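Local coordinates for long form salivary protein D7L1 (Anopheles stephensi, PDB 3NHI) that binds cysteinyl leukotrienes and stable thromboxane A2 analogues, and modulates blood feeding of female mosquitoes by sequestering mediators of the host response, at residues L6-A11 with L130-T134; A11-Y15 with C54-L59. One frame throughout, in Å; residues are numbered along the deposited sequence.

Contact 1 of 2, residues L6-A11 with L130-T134; sequences LDAEQA and LYHGT. With EAH ((5S,7E,9E,11Z,14Z)-5-hydroxyicosa-7,9,11,14-tetraenoic acid), chain B.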
ATOM      1  N   LEU A   6      -1.105  -9.571   8.262  1.00  5.22           N
ATOM      2  CA  LEU A   6      -0.721  -8.877   7.032  1.00  5.35           C
ATOM      3  C   LEU A   6       0.290  -9.680   6.226  1.00  4.82           C
ATOM      4  O   LEU A   6       1.278 -10.190   6.778  1.00  5.16           O
ATOM      5  CB  LEU A   6      -0.149  -7.493   7.362  1.00  6.03           C
ATOM      6  CG  LEU A   6      -1.122  -6.585   8.138  1.00  7.99           C
ATOM      7  CD1 LEU A   6      -0.484  -5.258   8.546  1.00 11.34           C
ATOM      8  CD2 LEU A   6      -2.457  -6.372   7.386  1.00  9.38           C
ATOM      9  N   ASP A   7       0.031  -9.787   4.928  1.00  4.64           N
ATOM     10  CA  ASP A   7       0.956 -10.471   4.038  1.00  4.68           C
ATOM     11  C   ASP A   7       2.107  -9.571   3.583  1.00  4.57           C
ATOM     12  O   ASP A   7       2.184  -8.409   3.974  1.00  4.30           O
ATOM     13  CB  ASP A   7       0.207 -11.150   2.875  1.00  5.13           C
ATOM     14  CG  ASP A   7      -0.309 -10.174   1.825  1.00  6.40           C
ATOM     15  OD1 ASP A   7       0.287  -9.096   1.614  1.00  5.60           O
ATOM     16  OD2 ASP A   7      -1.311 -10.520   1.158  1.00  8.05           O
ATOM     17  N   ALA A   8       3.008 -10.109   2.766  1.00  4.55           N
ATOM     18  CA  ALA A   8       4.188  -9.328   2.382  1.00  4.90           C
ATOM     19  C   ALA A   8       3.868  -8.066   1.582  1.00  4.66           C
ATOM     20  O   ALA A   8       4.528  -7.029   1.775  1.00  5.02           O
ATOM     21  CB  ALA A   8       5.183 -10.204   1.630  1.00  5.14           C
ATOM     22  N   GLU A   9       2.883  -8.145   0.689  1.00  4.75           N
ATOM     23  CA  GLU A   9       2.485  -6.976  -0.084  1.00  4.59           C
ATOM     24  C   GLU A   9       1.843  -5.919   0.821  1.00  4.42           C
ATOM     25  O   GLU A   9       2.075  -4.720   0.649  1.00  4.22           O
ATOM     26  CB  GLU A   9       1.527  -7.355  -1.219  1.00  4.60           C
ATOM     27  CG  GLU A   9       1.018  -6.159  -2.048  1.00  5.77           C
ATOM     28  CD  GLU A   9      -0.133  -5.378  -1.405  1.00  5.45           C
ATOM     29  OE1 GLU A   9      -0.943  -5.957  -0.648  1.00  6.13           O
ATOM     30  OE2 GLU A   9      -0.245  -4.166  -1.694  1.00  6.30           O
ATOM     31  N   GLN A  10       1.032  -6.367   1.777  1.00  4.17           N
ATOM     32  CA  GLN A  10       0.346  -5.430   2.652  1.00  4.04           C
ATOM     33  C   GLN A  10       1.343  -4.684   3.527  1.00  4.54           C
ATOM     34  O   GLN A  10       1.203  -3.472   3.754  1.00  4.55           O
ATOM     35  CB  GLN A  10      -0.680  -6.166   3.488  1.00  4.31           C
ATOM     36  CG  GLN A  10      -1.868  -6.633   2.684  1.00  5.90           C
ATOM     37  CD  GLN A  10      -2.758  -7.480   3.547  1.00  7.54           C
ATOM     38  OE1 GLN A  10      -2.389  -8.567   3.956  1.00  6.80           O
ATOM     39  NE2 GLN A  10      -3.919  -6.942   3.907  1.00 12.07           N
ATOM     40  N   ALA A  11       2.357  -5.395   4.009  1.00  4.57           N
ATOM     41  CA  ALA A  11       3.425  -4.751   4.773  1.00  4.94           C
ATOM     42  C   ALA A  11       4.246  -3.785   3.907  1.00  4.58           C
ATOM     43  O   ALA A  11       4.533  -2.653   4.336  1.00  4.85           O
ATOM     44  CB  ALA A  11       4.328  -5.794   5.421  1.00  5.20           C
ATOM     45  N   LEU A 130       8.488 -10.961  11.527  1.00  4.87           N
ATOM     46  CA  LEU A 130       7.030 -11.073  11.631  1.00  5.11           C
ATOM     47  C   LEU A 130       6.299 -10.248  10.588  1.00  4.55           C
ATOM     48  O   LEU A 130       5.297 -10.699  10.028  1.00  5.17           O
ATOM     49  CB  LEU A 130       6.528 -10.678  13.025  1.00  4.95           C
ATOM     50  CG  LEU A 130       7.074 -11.512  14.177  1.00  5.27           C
ATOM     51  CD1 LEU A 130       6.343 -11.132  15.451  1.00  7.01           C
ATOM     52  CD2 LEU A 130       6.956 -13.010  13.901  1.00  6.92           C
ATOM     53  N   TYR A 131       6.793  -9.036  10.337  1.00  4.72           N
ATOM     54  CA  TYR A 131       6.109  -8.084   9.464  1.00  4.95           C
ATOM     55  C   TYR A 131       6.787  -7.890   8.107  1.00  5.47           C
ATOM     56  O   TYR A 131       6.633  -6.845   7.462  1.00  5.29           O
ATOM     57  CB  TYR A 131       5.899  -6.742  10.189  1.00  5.23           C
ATOM     58  CG  TYR A 131       4.912  -6.838  11.338  1.00  4.42           C
ATOM     59  CD1 TYR A 131       3.534  -6.719  11.118  1.00  4.95           C
ATOM     60  CD2 TYR A 131       5.348  -7.071  12.650  1.00  5.30           C
ATOM     61  CE1 TYR A 131       2.617  -6.824  12.178  1.00  5.27           C
ATOM     62  CE2 TYR A 131       4.441  -7.173  13.704  1.00  5.78           C
ATOM     63  CZ  TYR A 131       3.085  -7.048  13.470  1.00  5.41           C
ATOM     64  OH  TYR A 131       2.199  -7.159  14.514  1.00  6.56           O
ATOM     65  N   HIS A 132       7.524  -8.906   7.667  1.00  5.59           N
ATOM     66  CA  HIS A 132       8.014  -8.972   6.279  1.00  5.82           C
ATOM     67  C   HIS A 132       8.864  -7.760   5.924  1.00  6.31           C
ATOM     68  O   HIS A 132       8.709  -7.141   4.863  1.00  6.21           O
ATOM     69  CB  HIS A 132       6.835  -9.173   5.310  1.00  5.68           C
ATOM     70  CG  HIS A 132       5.815 -10.140   5.827  1.00  5.19           C
ATOM     71  ND1 HIS A 132       6.136 -11.427   6.207  1.00  4.99           N
ATOM     72  CD2 HIS A 132       4.487 -10.001   6.048  1.00  5.59           C
ATOM     73  CE1 HIS A 132       5.049 -12.039   6.643  1.00  6.02           C
ATOM     74  NE2 HIS A 132       4.031 -11.201   6.541  1.00  5.33           N
ATOM     75  N   GLY A 133       9.763  -7.435   6.846  1.00  6.24           N
ATOM     76  CA  GLY A 133      10.628  -6.268   6.734  1.00  7.26           C
ATOM     77  C   GLY A 133      12.062  -6.552   6.317  1.00  7.77           C
ATOM     78  O   GLY A 133      12.938  -5.706   6.516  1.00  8.97           O
ATOM     79  N   THR A 134      12.308  -7.727   5.738  1.00  8.46           N
ATOM     80  CA  THR A 134      13.587  -8.015   5.076  1.00  9.29           C
ATOM     81  C   THR A 134      13.303  -8.466   3.654  1.00  9.63           C
ATOM     82  O   THR A 134      12.288  -9.114   3.399  1.00  9.27           O
ATOM     83  CB  THR A 134      14.400  -9.122   5.795  1.00  9.52           C
ATOM     84  OG1 THR A 134      13.756 -10.395   5.631  1.00 10.45           O
ATOM     85  CG2 THR A 134      14.578  -8.799   7.291  1.00 10.44           C
TER
HETATM   86  O1  EAH B   1      10.772  -6.659  -0.279  1.00 16.83           O
HETATM   87  C1  EAH B   1      11.136  -5.762   0.524  1.00 19.78           C
HETATM   88  O2  EAH B   1      11.686  -4.699   0.148  1.00 20.15           O
HETATM   89  C2  EAH B   1      10.890  -5.980   2.004  1.00 20.85           C
HETATM   90  C3  EAH B   1      11.692  -4.987   2.850  1.00 23.82           C
HETATM   91  C4  EAH B   1      10.867  -3.749   3.194  1.00 25.89           C
HETATM   92  C5  EAH B   1      11.696  -2.769   3.997  1.00 27.40           C
HETATM   93  O3  EAH B   1      11.878  -3.260   5.224  1.00 28.84           O
HETATM   94  C6  EAH B   1      10.986  -1.421   4.078  1.00 27.81           C
HETATM   95  C7  EAH B   1      11.715  -0.464   5.008  1.00 28.00           C
HETATM   96  C8  EAH B   1      10.927  -0.274   6.286  1.00 28.30           C
HETATM   97  C9  EAH B   1      11.732   0.461   7.255  1.00 28.70           C
HETATM   98  C10 EAH B   1      11.134   0.489   8.445  1.00 28.51           C
HETATM   99  C11 EAH B   1      11.982   1.229   9.375  1.00 28.90           C
HETATM  100  C12 EAH B   1      11.709   1.369  10.675  1.00 29.13           C
HETATM  101  C13 EAH B   1      10.478   0.795  11.337  1.00 29.15           C
HETATM  102  C14 EAH B   1       9.417   1.874  11.364  1.00 28.77           C
HETATM  103  C15 EAH B   1       8.622   2.124  12.408  1.00 29.04           C
HETATM  104  C16 EAH B   1       8.670   1.345  13.700  1.00 28.83           C
HETATM  105  C17 EAH B   1       7.539   0.329  13.702  1.00 27.87           C
HETATM  106  C18 EAH B   1       8.030  -1.026  13.212  1.00 27.00           C
HETATM  107  C19 EAH B   1       7.060  -2.122  13.620  1.00 26.83           C
HETATM  108  C20 EAH B   1       7.491  -3.456  13.055  1.00 26.27           C
HETATM  109  O   HOH W   1       7.215  -6.771   2.570  1.00  8.82           O

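Contact 2 of 2, residues A11-Y15 with C54-L59; sequences ALYVY and CVLTGL. With EAH ((5S,7E,9E,11Z,14Z)-5-hydroxyicosa-7,9,11,14-tetraenoic acid), chain B.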
ATOM      1  N   ALA A  11       2.357  -5.395   4.009  1.00  4.57           N
ATOM      2  CA  ALA A  11       3.425  -4.751   4.773  1.00  4.94           C
ATOM      3  C   ALA A  11       4.246  -3.785   3.907  1.00  4.58           C
ATOM      4  O   ALA A  11       4.533  -2.653   4.336  1.00  4.85           O
ATOM      5  CB  ALA A  11       4.328  -5.794   5.421  1.00  5.20           C
ATOM      6  N   LEU A  12       4.620  -4.223   2.700  1.00  4.61           N
ATOM      7  CA  LEU A  12       5.401  -3.375   1.796  1.00  4.68           C
ATOM      8  C   LEU A  12       4.648  -2.092   1.460  1.00  4.72           C
ATOM      9  O   LEU A  12       5.244  -1.004   1.388  1.00  5.00           O
ATOM     10  CB  LEU A  12       5.770  -4.134   0.519  1.00  5.04           C
ATOM     11  CG  LEU A  12       6.895  -3.490  -0.304  1.00  5.84           C
ATOM     12  CD1 LEU A  12       8.231  -3.481   0.445  1.00  8.01           C
ATOM     13  CD2 LEU A  12       7.052  -4.196  -1.636  1.00  7.40           C
ATOM     14  N   TYR A  13       3.333  -2.217   1.267  1.00  4.63           N
ATOM     15  CA  TYR A  13       2.491  -1.052   1.027  1.00  5.39           C
ATOM     16  C   TYR A  13       2.595  -0.047   2.169  1.00  5.55           C
ATOM     17  O   TYR A  13       2.779   1.156   1.942  1.00  5.34           O
ATOM     18  CB  TYR A  13       1.025  -1.459   0.812  1.00  5.25           C
ATOM     19  CG  TYR A  13       0.150  -0.254   0.544  1.00  5.06           C
ATOM     20  CD1 TYR A  13      -0.074   0.187  -0.761  1.00  5.57           C
ATOM     21  CD2 TYR A  13      -0.414   0.472   1.599  1.00  5.54           C
ATOM     22  CE1 TYR A  13      -0.838   1.322  -1.002  1.00  5.93           C
ATOM     23  CE2 TYR A  13      -1.168   1.599   1.370  1.00  6.16           C
ATOM     24  CZ  TYR A  13      -1.388   2.013   0.065  1.00  6.80           C
ATOM     25  OH  TYR A  13      -2.146   3.145  -0.173  1.00  8.04           O
ATOM     26  N   VAL A  14       2.483  -0.538   3.402  1.00  5.27           N
ATOM     27  CA  VAL A  14       2.638   0.320   4.576  1.00  5.48           C
ATOM     28  C   VAL A  14       3.995   1.020   4.602  1.00  5.48           C
ATOM     29  O   VAL A  14       4.069   2.237   4.778  1.00  5.26           O
ATOM     30  CB  VAL A  14       2.407  -0.469   5.873  1.00  5.46           C
ATOM     31  CG1 VAL A  14       2.845   0.351   7.094  1.00  6.47           C
ATOM     32  CG2 VAL A  14       0.951  -0.879   5.977  1.00  6.19           C
ATOM     33  N   TYR A  15       5.069   0.263   4.405  1.00  5.30           N
ATOM     34  CA  TYR A  15       6.395   0.882   4.445  1.00  5.92           C
ATOM     35  C   TYR A  15       6.527   1.971   3.379  1.00  5.97           C
ATOM     36  O   TYR A  15       6.957   3.087   3.682  1.00  6.70           O
ATOM     37  CB  TYR A  15       7.520  -0.155   4.294  1.00  5.92           C
ATOM     38  CG  TYR A  15       7.483  -1.272   5.328  1.00  5.72           C
ATOM     39  CD1 TYR A  15       7.321  -0.991   6.690  1.00  5.84           C
ATOM     40  CD2 TYR A  15       7.621  -2.603   4.945  1.00  6.94           C
ATOM     41  CE1 TYR A  15       7.280  -2.006   7.636  1.00  5.72           C
ATOM     42  CE2 TYR A  15       7.580  -3.633   5.889  1.00  5.72           C
ATOM     43  CZ  TYR A  15       7.416  -3.318   7.229  1.00  5.39           C
ATOM     44  OH  TYR A  15       7.361  -4.304   8.180  1.00  6.31           O
ATOM     45  N   CYS A  54       3.212   6.346  11.651  1.00  5.58           N
ATOM     46  CA  CYS A  54       2.645   5.868  10.396  1.00  5.05           C
ATOM     47  C   CYS A  54       2.801   4.353  10.236  1.00  4.85           C
ATOM     48  O   CYS A  54       1.843   3.656   9.888  1.00  5.59           O
ATOM     49  CB  CYS A  54       3.290   6.615   9.230  1.00  5.04           C
ATOM     50  SG  CYS A  54       2.615   6.206   7.605  1.00  6.54           S
ATOM     51  N   VAL A  55       3.996   3.845  10.511  1.00  5.10           N
ATOM     52  CA  VAL A  55       4.240   2.419  10.319  1.00  5.34           C
ATOM     53  C   VAL A  55       3.515   1.581  11.371  1.00  5.29           C
ATOM     54  O   VAL A  55       2.913   0.559  11.039  1.00  5.23           O
ATOM     55  CB  VAL A  55       5.733   2.093  10.276  1.00  5.46           C
ATOM     56  CG1 VAL A  55       5.972   0.580  10.169  1.00  6.14           C
ATOM     57  CG2 VAL A  55       6.385   2.804   9.098  1.00  6.78           C
ATOM     58  N   LEU A  56       3.542   2.030  12.627  1.00  5.22           N
ATOM     59  CA  LEU A  56       2.823   1.323  13.683  1.00  5.59           C
ATOM     60  C   LEU A  56       1.324   1.250  13.373  1.00  5.33           C
ATOM     61  O   LEU A  56       0.675   0.215  13.598  1.00  5.37           O
ATOM     62  CB  LEU A  56       3.066   1.978  15.054  1.00  5.57           C
ATOM     63  CG  LEU A  56       4.470   1.817  15.643  1.00  5.70           C
ATOM     64  CD1 LEU A  56       4.724   2.850  16.720  1.00  7.37           C
ATOM     65  CD2 LEU A  56       4.673   0.416  16.203  1.00  7.17           C
ATOM     66  N   THR A  57       0.777   2.340  12.836  1.00  5.22           N
ATOM     67  CA  THR A  57      -0.632   2.374  12.469  1.00  5.38           C
ATOM     68  C   THR A  57      -0.911   1.459  11.278  1.00  4.89           C
ATOM     69  O   THR A  57      -1.853   0.683  11.302  1.00  5.29           O
ATOM     70  CB  THR A  57      -1.062   3.816  12.162  1.00  5.00           C
ATOM     71  OG1 THR A  57      -0.852   4.606  13.337  1.00  5.79           O
ATOM     72  CG2 THR A  57      -2.547   3.889  11.745  1.00  6.53           C
ATOM     73  N   GLY A  58      -0.074   1.550  10.249  1.00  5.00           N
ATOM     74  CA  GLY A  58      -0.274   0.750   9.037  1.00  5.01           C
ATOM     75  C   GLY A  58      -0.156  -0.749   9.287  1.00  4.93           C
ATOM     76  O   GLY A  58      -0.923  -1.535   8.732  1.00  5.77           O
ATOM     77  N   LEU A  59       0.812  -1.143  10.116  1.00  5.48           N
ATOM     78  CA  LEU A  59       0.951  -2.557  10.468  1.00  5.74           C
ATOM     79  C   LEU A  59      -0.080  -2.991  11.506  1.00  6.00           C
ATOM     80  O   LEU A  59      -0.159  -4.175  11.853  1.00  6.18           O
ATOM     81  CB  LEU A  59       2.368  -2.865  10.959  1.00  6.07           C
ATOM     82  CG  LEU A  59       3.507  -2.612   9.965  1.00  6.19           C
ATOM     83  CD1 LEU A  59       4.822  -2.965  10.635  1.00  6.99           C
ATOM     84  CD2 LEU A  59       3.350  -3.417   8.672  1.00  7.19           C
TER
HETATM   85  O1  EAH B   1      10.772  -6.659  -0.279  1.00 16.83           O
HETATM   86  C1  EAH B   1      11.136  -5.762   0.524  1.00 19.78           C
HETATM   87  O2  EAH B   1      11.686  -4.699   0.148  1.00 20.15           O
HETATM   88  C2  EAH B   1      10.890  -5.980   2.004  1.00 20.85           C
HETATM   89  C3  EAH B   1      11.692  -4.987   2.850  1.00 23.82           C
HETATM   90  C4  EAH B   1      10.867  -3.749   3.194  1.00 25.89           C
HETATM   91  C5  EAH B   1      11.696  -2.769   3.997  1.00 27.40           C
HETATM   92  O3  EAH B   1      11.878  -3.260   5.224  1.00 28.84           O
HETATM   93  C6  EAH B   1      10.986  -1.421   4.078  1.00 27.81           C
HETATM   94  C7  EAH B   1      11.715  -0.464   5.008  1.00 28.00           C
HETATM   95  C8  EAH B   1      10.927  -0.274   6.286  1.00 28.30           C
HETATM   96  C9  EAH B   1      11.732   0.461   7.255  1.00 28.70           C
HETATM   97  C10 EAH B   1      11.134   0.489   8.445  1.00 28.51           C
HETATM   98  C11 EAH B   1      11.982   1.229   9.375  1.00 28.90           C
HETATM   99  C12 EAH B   1      11.709   1.369  10.675  1.00 29.13           C
HETATM  100  C13 EAH B   1      10.478   0.795  11.337  1.00 29.15           C
HETATM  101  C14 EAH B   1       9.417   1.874  11.364  1.00 28.77           C
HETATM  102  C15 EAH B   1       8.622   2.124  12.408  1.00 29.04           C
HETATM  103  C16 EAH B   1       8.670   1.345  13.700  1.00 28.83           C
HETATM  104  C17 EAH B   1       7.539   0.329  13.702  1.00 27.87           C
HETATM  105  C18 EAH B   1       8.030  -1.026  13.212  1.00 27.00           C
HETATM  106  C19 EAH B   1       7.060  -2.122  13.620  1.00 26.83           C
HETATM  107  C20 EAH B   1       7.491  -3.456  13.055  1.00 26.27           C

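Contact 1 of 2, residues L6-A11 with L130-T134
His132 turns its ring toward Leu6 with CG anti to its own carbonyl carbon (chi1 -41°), which sets NE2 against the chain just ahead of helix 8-22. There NE2 donates to Leu6 O at 2.9 Å. The oxygen lies almost exactly in the plane of the imidazole and the donor lies in the carbonyl plane, but the N-H is bent, 132° at the hydrogen. Beside this bond His132 CD2 comes within 3.5 Å of Asp7 C. Ala8 CB and His132 CB meet at 4.2 Å. One face of the ring has Leu130 O above it, offset toward the rim, while Tyr81 meets the histidine edge-to-face.

Asp7 and Gln10 close the start of helix 8-22 with a capping box. Asp7 sits at the N-cap and its OD1 accepts from Gln10 N at 2.8 Å, nearly along the C-O axis; Gln10 OE1 in return takes the N-H of Asp7, an almost straight bond. Further into the helix, Ala11 CB rests 3.3 Å from Tyr131 O. A water donates to both Ala8 O and His132 O, tying the first turn of the helix to the loop a second time.

The loop 131-134 follows helix 109-130 and also forms part of the ligand pocket. Just beyond His132, Gly133 O accepts a hydrogen bond from O3, the hydroxyl of the bound hydroxyeicosatetraenoic acid, at 3.0 Å; Arg128 donates to the same carbonyl oxygen.

Contact 2 of 2, residues A11-Y15 with C54-L59
Val14 faces Gly58 directly, and both of its methyls lie on the glycine backbone: CG2 is 3.4 Å from Gly58 O, and CG1 is 3.7 Å from Gly58 CA. With CG1 anti to the backbone N (chi1 168°), this branch also reaches Leu59, whose CD2 it meets at 4.1 Å. Gly58, having no side chain, lets the valine lie directly on the main chain.

Tyr15 makes the other half of the first shell. Its ring crosses the side chains of Val55 and Leu59 at about a right angle. Val55 CG1 comes in at the ring edge, near its plane, 3.8 Å from Tyr15 CE1, while Leu59 CD1 lies 3.8 Å from Tyr15 OH. The bound fatty acid passes over a ring face, with its C8 3.7 Å from Tyr15 CG, then bends so that C15 meets Val55 CB at 3.6 Å and C20 meets Leu59 CD1. Leu12 and Leu56 touch the same ligand near its carboxylate and along its tail.

Further out, the hydroxyl of Tyr15 is hydrogen-bonded to Tyr131 O, and its ring meets that of Trp39. Helices 8-22 and 46-58 run nearly antiparallel here, their local axes 9.4 Å apart and 154° between directions, and the disulfide from Cys54 to Cys18 ties them covalently. Such disulfide-linked helices around an apolar pocket are characteristic of the odorant-binding protein family. The side chains meet mostly carbon to carbon, with Val14 also lying on a backbone carbonyl. Tyr15, Val55 and Leu59 face both the other helix and the lipid, an apolar wall suited to its hydrocarbon chain, while the ligand's polar groups are bonded elsewhere, by Lys151, Trp39 and Gly133 O.

How the contacts relate
From the N terminus the chain enters helix 8-22, whose first turn belongs to contact 1 and whose next turn belongs to contact 2, with Ala11 in both. Contact 2 closes the shorter loop, bringing back the end of helix 46-58 after 38 intervening residues. Contact 1 closes a longer one that returns at the loop between helices 109-130 and 135-144, so contact 2 nests inside it. Their centres lie about 9 Å apart. The tyrosine hydroxyl of contact 2 reaches the loop of contact 1, and Leu6 CD1 packs on Leu59 O, joining the two sites directly. Together they fasten one helix to two parts far apart in the sequence, and both border the same bound fatty acid.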